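Local coordinates for protein ATP-dependent Clp protease proteolytic subunit (PDB 4JCQ) that is the proteolytic subunit of a Clp serine protease, whose stacked heptameric rings probably degrade misfolded proteins in a process requiring ATP, at residues Q60-H71 with S91-A99; M114-V122 with I136-I147. All blocks are in the same frame, centred on the assembly; numbering follows the deposited sequence.

Contact 1: Q60-H71 with S91-A99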
loop_
_atom_site.group_PDB
_atom_site.type_symbol
_atom_site.label_atom_id
_atom_site.label_comp_id
_atom_site.label_asym_id
_atom_site.label_seq_id
_atom_site.Cartn_x
_atom_site.Cartn_y
_atom_site.Cartn_z
ATOM N N GLN H 60 -11.625 -20.195 -12.881
ATOM C CA GLN H 60 -11.680 -21.579 -12.434
ATOM C C GLN H 60 -12.829 -21.809 -11.445
ATOM O O GLN H 60 -13.107 -22.944 -11.056
ATOM C CB GLN H 60 -10.336 -21.969 -11.791
ATOM C CG GLN H 60 -9.966 -21.190 -10.523
ATOM C CD GLN H 60 -9.203 -19.890 -10.773
ATOM O OE1 GLN H 60 -9.446 -19.167 -11.749
ATOM N NE2 GLN H 60 -8.276 -19.578 -9.868
ATOM N N GLY H 61 -13.488 -20.724 -11.042
ATOM C CA GLY H 61 -14.556 -20.779 -10.047
ATOM C C GLY H 61 -14.109 -20.219 -8.710
ATOM O O GLY H 61 -13.183 -19.408 -8.643
ATOM N N GLY H 62 -14.770 -20.657 -7.644
ATOM C CA GLY H 62 -14.452 -20.204 -6.294
ATOM C C GLY H 62 -15.582 -20.473 -5.320
ATOM O O GLY H 62 -15.989 -21.619 -5.132
ATOM N N HIS H 63 -16.095 -19.407 -4.709
ATOM C CA HIS H 63 -17.122 -19.511 -3.672
ATOM C C HIS H 63 -18.503 -19.390 -4.252
ATOM O O HIS H 63 -18.802 -18.427 -4.966
ATOM C CB HIS H 63 -16.898 -18.447 -2.601
ATOM C CG HIS H 63 -15.597 -18.603 -1.847
ATOM N ND1 HIS H 63 -14.411 -18.224 -2.359
ATOM C CD2 HIS H 63 -15.331 -19.109 -0.576
ATOM C CE1 HIS H 63 -13.434 -18.478 -1.469
ATOM N NE2 HIS H 63 -13.998 -19.020 -0.377
ATOM N N VAL H 64 -19.355 -20.366 -3.941
ATOM C CA VAL H 64 -20.709 -20.456 -4.504
ATOM C C VAL H 64 -21.550 -19.188 -4.290
ATOM O O VAL H 64 -22.201 -18.709 -5.222
ATOM C CB VAL H 64 -21.457 -21.732 -4.018
ATOM C CG1 VAL H 64 -21.527 -21.799 -2.495
ATOM C CG2 VAL H 64 -22.850 -21.829 -4.635
ATOM N N GLU H 65 -21.513 -18.639 -3.076
ATOM C CA GLU H 65 -22.331 -17.476 -2.721
ATOM C C GLU H 65 -21.916 -16.211 -3.479
ATOM O O GLU H 65 -22.754 -15.363 -3.795
ATOM C CB GLU H 65 -22.331 -17.242 -1.200
ATOM C CG GLU H 65 -21.030 -16.707 -0.607
ATOM C CD GLU H 65 -19.953 -17.766 -0.406
ATOM O OE1 GLU H 65 -20.216 -18.970 -0.623
ATOM O OE2 GLU H 65 -18.828 -17.385 -0.024
ATOM N N ALA H 66 -20.621 -16.098 -3.767
ATOM C CA ALA H 66 -20.097 -15.001 -4.573
ATOM C C ALA H 66 -20.521 -15.152 -6.032
ATOM O O ALA H 66 -20.853 -14.167 -6.691
ATOM C CB ALA H 66 -18.582 -14.941 -4.462
ATOM N N GLY H 67 -20.504 -16.390 -6.525
ATOM C CA GLY H 67 -20.977 -16.701 -7.872
ATOM C C GLY H 67 -22.461 -16.420 -8.032
ATOM O O GLY H 67 -22.892 -15.907 -9.068
ATOM N N ASP H 68 -23.234 -16.754 -6.998
ATOM C CA ASP H 68 -24.677 -16.499 -6.971
ATOM C C ASP H 68 -24.999 -15.009 -7.068
ATOM O O ASP H 68 -25.907 -14.611 -7.802
ATOM C CB ASP H 68 -25.305 -17.096 -5.706
ATOM C CG ASP H 68 -25.396 -18.614 -5.750
ATOM O OD1 ASP H 68 -25.433 -19.239 -4.668
ATOM O OD2 ASP H 68 -25.433 -19.189 -6.861
ATOM N N THR H 69 -24.249 -14.195 -6.327
ATOM C CA THR H 69 -24.421 -12.742 -6.343
ATOM C C THR H 69 -24.146 -12.152 -7.727
ATOM O O THR H 69 -24.956 -11.381 -8.243
ATOM C CB THR H 69 -23.555 -12.051 -5.262
ATOM O OG1 THR H 69 -24.083 -12.361 -3.968
ATOM C CG2 THR H 69 -23.561 -10.534 -5.429
ATOM N N ILE H 70 -23.017 -12.527 -8.328
ATOM C CA ILE H 70 -22.655 -12.025 -9.658
ATOM C C ILE H 70 -23.675 -12.470 -10.713
ATOM O O ILE H 70 -24.111 -11.661 -11.534
ATOM C CB ILE H 70 -21.219 -12.430 -10.065
ATOM C CG1 ILE H 70 -20.204 -11.834 -9.081
ATOM C CG2 ILE H 70 -20.909 -11.963 -11.481
ATOM C CD1 ILE H 70 -18.827 -12.463 -9.143
ATOM N N HIS H 71 -24.057 -13.746 -10.669
ATOM C CA HIS H 71 -25.109 -14.286 -11.540
ATOM C C HIS H 71 -26.368 -13.461 -11.457
ATOM O O HIS H 71 -26.900 -13.024 -12.482
ATOM C CB HIS H 71 -25.398 -15.745 -11.184
ATOM C CG HIS H 71 -26.616 -16.322 -11.879
ATOM N ND1 HIS H 71 -27.873 -16.088 -11.454
ATOM C CD2 HIS H 71 -26.728 -17.156 -12.990
ATOM C CE1 HIS H 71 -28.745 -16.727 -12.256
ATOM N NE2 HIS H 71 -28.044 -17.382 -13.195
ATOM N N SER H 91 -17.027 -24.251 -12.989
ATOM C CA SER H 91 -17.691 -24.260 -11.683
ATOM C C SER H 91 -18.510 -22.990 -11.426
ATOM O O SER H 91 -19.452 -22.710 -12.167
ATOM C CB SER H 91 -16.672 -24.535 -10.568
ATOM O OG SER H 91 -15.953 -25.730 -10.840
ATOM N N ALA H 92 -18.157 -22.223 -10.393
ATOM C CA ALA H 92 -18.854 -20.963 -10.104
ATOM C C ALA H 92 -18.748 -19.978 -11.271
ATOM O O ALA H 92 -19.634 -19.146 -11.472
ATOM C CB ALA H 92 -18.330 -20.334 -8.820
ATOM N N GLY H 93 -17.658 -20.082 -12.033
ATOM C CA GLY H 93 -17.481 -19.297 -13.255
ATOM C C GLY H 93 -18.503 -19.641 -14.329
ATOM O O GLY H 93 -18.946 -18.764 -15.075
ATOM N N ILE H 94 -18.866 -20.921 -14.411
ATOM C CA ILE H 94 -19.915 -21.394 -15.325
ATOM C C ILE H 94 -21.284 -20.827 -14.942
ATOM O O ILE H 94 -22.066 -20.418 -15.809
ATOM C CB ILE H 94 -19.949 -22.945 -15.387
ATOM C CG1 ILE H 94 -18.901 -23.466 -16.381
ATOM C CG2 ILE H 94 -21.338 -23.476 -15.735
ATOM C CD1 ILE H 94 -19.268 -23.314 -17.846
ATOM N N THR H 95 -21.559 -20.793 -13.640
ATOM C CA THR H 95 -22.808 -20.245 -13.116
ATOM C C THR H 95 -22.964 -18.776 -13.523
ATOM O O THR H 95 -24.037 -18.358 -13.966
ATOM C CB THR H 95 -22.880 -20.412 -11.584
ATOM O OG1 THR H 95 -22.728 -21.799 -11.258
ATOM C CG2 THR H 95 -24.219 -19.917 -11.034
ATOM N N ILE H 96 -21.882 -18.012 -13.390
ATOM C CA ILE H 96 -21.848 -16.611 -13.813
ATOM C C ILE H 96 -22.047 -16.486 -15.325
ATOM O O ILE H 96 -22.877 -15.701 -15.784
ATOM C CB ILE H 96 -20.525 -15.929 -13.393
ATOM C CG1 ILE H 96 -20.473 -15.772 -11.870
ATOM C CG2 ILE H 96 -20.364 -14.576 -14.080
ATOM C CD1 ILE H 96 -19.084 -15.527 -11.318
ATOM N N TYR H 97 -21.287 -17.272 -16.084
ATOM C CA TYR H 97 -21.363 -17.283 -17.545
ATOM C C TYR H 97 -22.792 -17.509 -18.041
ATOM O O TYR H 97 -23.253 -16.836 -18.969
ATOM C CB TYR H 97 -20.414 -18.353 -18.109
ATOM C CG TYR H 97 -20.335 -18.389 -19.618
ATOM C CD1 TYR H 97 -19.411 -17.604 -20.308
ATOM C CD2 TYR H 97 -21.182 -19.216 -20.359
ATOM C CE1 TYR H 97 -19.337 -17.635 -21.694
ATOM C CE2 TYR H 97 -21.117 -19.255 -21.743
ATOM C CZ TYR H 97 -20.197 -18.464 -22.405
ATOM O OH TYR H 97 -20.139 -18.507 -23.778
ATOM N N LEU H 98 -23.493 -18.440 -17.395
ATOM C CA LEU H 98 -24.842 -18.823 -17.795
ATOM C C LEU H 98 -25.939 -17.840 -17.368
ATOM O O LEU H 98 -27.116 -18.067 -17.655
ATOM C CB LEU H 98 -25.163 -20.242 -17.301
ATOM C CG LEU H 98 -24.382 -21.399 -17.935
ATOM C CD1 LEU H 98 -24.721 -22.710 -17.244
ATOM C CD2 LEU H 98 -24.631 -21.505 -19.434
ATOM N N ALA H 99 -25.555 -16.753 -16.698
ATOM C CA ALA H 99 -26.502 -15.690 -16.335
ATOM C C ALA H 99 -27.006 -14.926 -17.560
ATOM O O ALA H 99 -28.125 -14.415 -17.563
ATOM C CB ALA H 99 -25.877 -14.729 -15.335
HETATM O O HOH W 1 -13.302 -25.818 -10.839
HETATM O O HOH W 2 -16.445 -22.839 -7.854
HETATM O O HOH W 3 -28.993 -18.447 -15.555
#

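Contact 2: M114-V122 with I136-I147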
loop_
_atom_site.group_PDB
_atom_site.type_symbol
_atom_site.label_atom_id
_atom_site.label_comp_id
_atom_site.label_asym_id
_atom_site.label_seq_id
_atom_site.Cartn_x
_atom_site.Cartn_y
_atom_site.Cartn_z
ATOM N N MET H 114 -15.912 -26.362 -17.879
ATOM C CA MET H 114 -16.228 -27.475 -16.978
ATOM C C MET H 114 -17.366 -27.100 -16.038
ATOM O O MET H 114 -17.266 -26.121 -15.305
ATOM C CB MET H 114 -14.992 -27.903 -16.179
ATOM C CG MET H 114 -15.234 -29.105 -15.271
ATOM S SD MET H 114 -13.751 -29.697 -14.443
ATOM C CE MET H 114 -13.445 -28.382 -13.265
ATOM N N ILE H 115 -18.445 -27.880 -16.053
ATOM C CA ILE H 115 -19.607 -27.550 -15.222
ATOM C C ILE H 115 -19.587 -28.189 -13.829
ATOM O O ILE H 115 -20.503 -27.965 -13.037
ATOM C CB ILE H 115 -20.961 -27.817 -15.929
ATOM C CG1 ILE H 115 -21.246 -29.318 -16.054
ATOM C CG2 ILE H 115 -21.022 -27.103 -17.276
ATOM C CD1 ILE H 115 -22.714 -29.626 -16.259
ATOM N N HIS H 116 -18.543 -28.965 -13.535
ATOM C CA HIS H 116 -18.346 -29.535 -12.198
ATOM C C HIS H 116 -18.571 -28.508 -11.131
ATOM O O HIS H 116 -18.056 -27.394 -11.219
ATOM C CB HIS H 116 -16.937 -30.098 -12.048
ATOM C CG HIS H 116 -16.618 -30.570 -10.646
ATOM N ND1 HIS H 116 -15.902 -29.832 -9.778
ATOM C CD2 HIS H 116 -16.962 -31.742 -9.975
ATOM C CE1 HIS H 116 -15.782 -30.499 -8.613
ATOM N NE2 HIS H 116 -16.430 -31.669 -8.736
ATOM N N GLN H 117 -19.347 -28.873 -10.116
ATOM C CA GLN H 117 -19.581 -27.994 -8.978
ATOM C C GLN H 117 -19.066 -28.660 -7.709
ATOM O O GLN H 117 -19.345 -29.836 -7.475
ATOM C CB GLN H 117 -21.070 -27.648 -8.841
ATOM C CG GLN H 117 -21.714 -27.034 -10.084
ATOM C CD GLN H 117 -21.144 -25.673 -10.465
ATOM O OE1 GLN H 117 -20.773 -24.876 -9.608
ATOM N NE2 GLN H 117 -21.086 -25.400 -11.765
ATOM N N PRO H 118 -18.296 -27.917 -6.890
ATOM C CA PRO H 118 -17.801 -28.457 -5.620
ATOM C C PRO H 118 -18.957 -28.764 -4.673
ATOM O O PRO H 118 -19.884 -27.961 -4.551
ATOM C CB PRO H 118 -16.934 -27.321 -5.065
ATOM C CG PRO H 118 -17.427 -26.088 -5.748
ATOM C CD PRO H 118 -17.841 -26.534 -7.116
ATOM N N ALA H 119 -18.903 -29.925 -4.024
ATOM C CA ALA H 119 -19.984 -30.375 -3.147
ATOM C C ALA H 119 -20.216 -29.418 -1.975
ATOM O O ALA H 119 -21.357 -29.054 -1.678
ATOM C CB ALA H 119 -19.709 -31.785 -2.649
ATOM N N GLY H 120 -19.132 -29.005 -1.324
ATOM C CA GLY H 120 -19.212 -28.052 -0.219
ATOM C C GLY H 120 -19.417 -26.621 -0.688
ATOM O O GLY H 120 -19.760 -25.744 0.108
ATOM N N GLY H 121 -19.207 -26.390 -1.984
ATOM C CA GLY H 121 -19.312 -25.058 -2.578
ATOM C C GLY H 121 -18.037 -24.244 -2.443
ATOM O O GLY H 121 -18.032 -23.045 -2.732
ATOM N N VAL H 122 -16.961 -24.916 -2.019
ATOM C CA VAL H 122 -15.649 -24.314 -1.692
ATOM C C VAL H 122 -15.604 -22.784 -1.690
ATOM O O VAL H 122 -14.713 -22.182 -1.087
ATOM C CB VAL H 122 -14.494 -24.880 -2.565
ATOM C CG1 VAL H 122 -14.398 -26.394 -2.429
ATOM C CG2 VAL H 122 -14.643 -24.470 -4.025
ATOM N N ILE H 136 -25.992 -29.596 1.263
ATOM C CA ILE H 136 -25.201 -29.956 0.083
ATOM C C ILE H 136 -26.124 -30.404 -1.053
ATOM O O ILE H 136 -25.954 -29.985 -2.200
ATOM C CB ILE H 136 -24.153 -31.052 0.401
ATOM C CG1 ILE H 136 -23.052 -30.490 1.305
ATOM C CG2 ILE H 136 -23.547 -31.623 -0.878
ATOM C CD1 ILE H 136 -22.113 -31.534 1.879
ATOM N N ILE H 137 -27.106 -31.241 -0.716
ATOM C CA ILE H 137 -28.095 -31.732 -1.679
ATOM C C ILE H 137 -28.942 -30.589 -2.242
ATOM O O ILE H 137 -29.116 -30.486 -3.457
ATOM C CB ILE H 137 -28.991 -32.840 -1.061
ATOM C CG1 ILE H 137 -28.153 -34.071 -0.676
ATOM C CG2 ILE H 137 -30.133 -33.227 -1.997
ATOM C CD1 ILE H 137 -27.294 -34.638 -1.792
ATOM N N ARG H 138 -29.448 -29.732 -1.356
ATOM C CA ARG H 138 -30.251 -28.571 -1.750
ATOM C C ARG H 138 -29.491 -27.633 -2.685
ATOM O O ARG H 138 -30.026 -27.202 -3.706
ATOM C CB ARG H 138 -30.716 -27.796 -0.517
ATOM C CG ARG H 138 -31.994 -28.315 0.106
ATOM C CD ARG H 138 -32.487 -27.346 1.165
ATOM N NE ARG H 138 -33.915 -27.499 1.419
ATOM C CZ ARG H 138 -34.637 -26.681 2.179
ATOM N NH1 ARG H 138 -34.069 -25.638 2.773
ATOM N NH2 ARG H 138 -35.932 -26.909 2.345
ATOM N N MET H 139 -28.247 -27.326 -2.319
ATOM C CA MET H 139 -27.362 -26.483 -3.126
ATOM C C MET H 139 -27.167 -27.080 -4.516
ATOM O O MET H 139 -27.301 -26.378 -5.520
ATOM C CB MET H 139 -26.006 -26.320 -2.430
ATOM C CG MET H 139 -25.028 -25.389 -3.130
ATOM S SD MET H 139 -23.361 -25.455 -2.434
ATOM C CE MET H 139 -23.607 -24.703 -0.827
ATOM N N ARG H 140 -26.862 -28.376 -4.560
ATOM C CA ARG H 140 -26.651 -29.084 -5.821
ATOM C C ARG H 140 -27.892 -29.064 -6.711
ATOM O O ARG H 140 -27.789 -28.800 -7.908
ATOM C CB ARG H 140 -26.184 -30.524 -5.567
ATOM C CG ARG H 140 -25.883 -31.328 -6.829
ATOM C CD ARG H 140 -24.849 -30.643 -7.722
ATOM N NE ARG H 140 -23.561 -30.478 -7.050
ATOM C CZ ARG H 140 -22.602 -31.400 -7.015
ATOM N NH1 ARG H 140 -21.474 -31.150 -6.368
ATOM N NH2 ARG H 140 -22.769 -32.569 -7.620
ATOM N N GLU H 141 -29.056 -29.335 -6.120
ATOM C CA GLU H 141 -30.326 -29.306 -6.849
ATOM C C GLU H 141 -30.604 -27.925 -7.450
ATOM O O GLU H 141 -31.017 -27.820 -8.606
ATOM C CB GLU H 141 -31.485 -29.744 -5.946
ATOM C CG GLU H 141 -31.480 -31.229 -5.604
ATOM C CD GLU H 141 -32.555 -31.627 -4.606
ATOM O OE1 GLU H 141 -32.620 -32.824 -4.259
ATOM O OE2 GLU H 141 -33.335 -30.752 -4.167
ATOM N N ARG H 142 -30.359 -26.878 -6.665
ATOM C CA ARG H 142 -30.551 -25.495 -7.112
ATOM C C ARG H 142 -29.656 -25.157 -8.308
ATOM O O ARG H 142 -30.129 -24.627 -9.313
ATOM C CB ARG H 142 -30.302 -24.518 -5.954
ATOM C CG ARG H 142 -30.498 -23.049 -6.309
ATOM C CD ARG H 142 -30.236 -22.127 -5.124
ATOM N NE ARG H 142 -28.878 -22.259 -4.586
ATOM C CZ ARG H 142 -27.804 -21.630 -5.064
ATOM N NH1 ARG H 142 -26.619 -21.821 -4.501
ATOM N NH2 ARG H 142 -27.904 -20.814 -6.104
ATOM N N ILE H 143 -28.368 -25.476 -8.197
ATOM C CA ILE H 143 -27.411 -25.187 -9.265
ATOM C C ILE H 143 -27.667 -26.055 -10.504
ATOM O O ILE H 143 -27.553 -25.569 -11.634
ATOM C CB ILE H 143 -25.948 -25.309 -8.773
ATOM C CG1 ILE H 143 -25.698 -24.316 -7.629
ATOM C CG2 ILE H 143 -24.969 -25.043 -9.912
ATOM C CD1 ILE H 143 -24.466 -24.607 -6.799
ATOM N N ASN H 144 -28.029 -27.321 -10.287
ATOM C CA ASN H 144 -28.394 -28.224 -11.384
ATOM C C ASN H 144 -29.556 -27.689 -12.221
ATOM O O ASN H 144 -29.503 -27.723 -13.451
ATOM C CB ASN H 144 -28.728 -29.632 -10.868
ATOM C CG ASN H 144 -27.493 -30.442 -10.507
ATOM O OD1 ASN H 144 -26.369 -30.099 -10.880
ATOM N ND2 ASN H 144 -27.701 -31.531 -9.774
ATOM N N ARG H 145 -30.598 -27.199 -11.547
ATOM C CA ARG H 145 -31.762 -26.613 -12.219
ATOM C C ARG H 145 -31.387 -25.345 -12.984
ATOM O O ARG H 145 -31.851 -25.127 -14.102
ATOM C CB ARG H 145 -32.884 -26.318 -11.218
ATOM C CG ARG H 145 -33.614 -27.554 -10.716
ATOM C CD ARG H 145 -34.841 -27.182 -9.898
ATOM N NE ARG H 145 -35.523 -28.368 -9.377
ATOM C CZ ARG H 145 -35.358 -28.859 -8.150
ATOM N NH1 ARG H 145 -34.532 -28.271 -7.291
ATOM N NH2 ARG H 145 -36.024 -29.943 -7.778
ATOM N N LEU H 146 -30.540 -24.518 -12.374
ATOM C CA LEU H 146 -30.035 -23.302 -13.009
ATOM C C LEU H 146 -29.318 -23.623 -14.326
ATOM O O LEU H 146 -29.622 -23.036 -15.365
ATOM C CB LEU H 146 -29.102 -22.553 -12.047
ATOM C CG LEU H 146 -28.645 -21.125 -12.368
ATOM C CD1 LEU H 146 -28.294 -20.389 -11.085
ATOM C CD2 LEU H 146 -27.463 -21.105 -13.329
ATOM N N ILE H 147 -28.379 -24.564 -14.278
ATOM C CA ILE H 147 -27.594 -24.935 -15.457
ATOM C C ILE H 147 -28.461 -25.631 -16.519
ATOM O O ILE H 147 -28.304 -25.375 -17.712
ATOM C CB ILE H 147 -26.352 -25.784 -15.078
ATOM C CG1 ILE H 147 -25.411 -24.975 -14.174
ATOM C CG2 ILE H 147 -25.606 -26.252 -16.321
ATOM C CD1 ILE H 147 -24.285 -25.778 -13.549
HETATM O O HOH W 4 -23.717 -28.743 -3.192
#

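Contact 1: Q60-H71 with S91-A99
With CG of His71 anti to the backbone N (chi1 171°), the imidazole lies beside its own carbonyl carbon and reaches Thr95 and Ala99. Ile70 and Ile96 share another setting, each with CG2 anti to the backbone N, and their side chains cross so that Ile70 CG2 and Ile96 CG2 lie 3.7 Å apart. The ring CD2 of His71 points edge-on, in plane, at Thr95 O (3.1 Å). Further round the same edge a water joins His71 NE2 to Leu98 O, which should help to fix the ring's rotation. Small Ala99 suits its place, its CB meeting His71 CD2 obliquely at 3.5 Å. Helices 64-71 and 92-97 run almost parallel, their axes 8.4 Å apart and inclined by 11°, as two neighbouring helices of the ClpP/crotonase fold. Gly67 and Ala92 permit this closeness: Gly67 turns no side chain towards the Ala92 methyl, and its carbonyl O rests on Ile96 CG1. At the N-terminal end Ser91, the predicted nucleophile, sits just before helix 92-97 with a positive phi (57°). One water accepts hydrogen bonds from Gly62 N (2.8 Å) and Ala92 N (3.1 Å), consistent with the oxyanion hole of ClpP relatives. A second water donates to Gln60 O and to Ser91 OG (2.7 Å), and the serine hydroxyl probably also bonds to the backbone of His116.

Contact 2: M114-V122 with I136-I147
Gln117 lies against Ile143 and Ile147 in the tightly packed part of this contact. CG beside the backbone N and a bend at chi2 fold the side chain back, so that it crosses that of Ile143, with Gln117 CG 3.8 Å from Ile143 CG2, and Gln117 NE2 meets the Ile147 CD1 methyl at 3.7 Å. The buried amide is not left to hydrocarbon alone: Gln117 NE2 donates a weak bond to Ile115 O (2.9 Å, 130°) and another bond to Ser91 O. Branched Ile143 and Ile147, one turn apart, give this part of the loop its apolar support. In the fold, the loop after strand 111-114 carries the predicted active-site His116, and helix 133-151 covers one side of it. Arg140 bends at chi2 and chi3 to bring NH1 within 2.7 Å of Gln117 O, but at a poor angle for bonding; its NH2 forms a salt bridge with Asp163. Met139 SD packs, still buried, on CA of Gly121 (4.1 Å), whose positive phi and lack of a side chain suit the place. The solvent side is looser: exposed Ala119 leans its carbonyl O on partly exposed Ile136 CG2 (3.5 Å), and a water donates both to Ala119 O (2.8 Å) and to Ile136 O.

Contacts 1 and 2 lie in series along the chain with centres about 10 Å apart, and the predicted catalytic residues lie side by side at their junction. Ser91 of contact 1 and His116 of contact 2 have side chains about 4 Å apart, yet Ser91 OG probably hydrogen-bonds to His116 O at 2.7 Å, whereas His116 NE2 stands 6.3 Å from Ser91 OG. This is consistent with an inactive catalytic triad. A second tie joins helices 64-76 and 133-151, where Asp68 OD1 forms a salt bridge with Arg142 NH1 (2.8 Å). Asn110 of the second subunit packs on His71 and accepts a bond from Arg142, so both contacts border the neighbouring subunit of the ring.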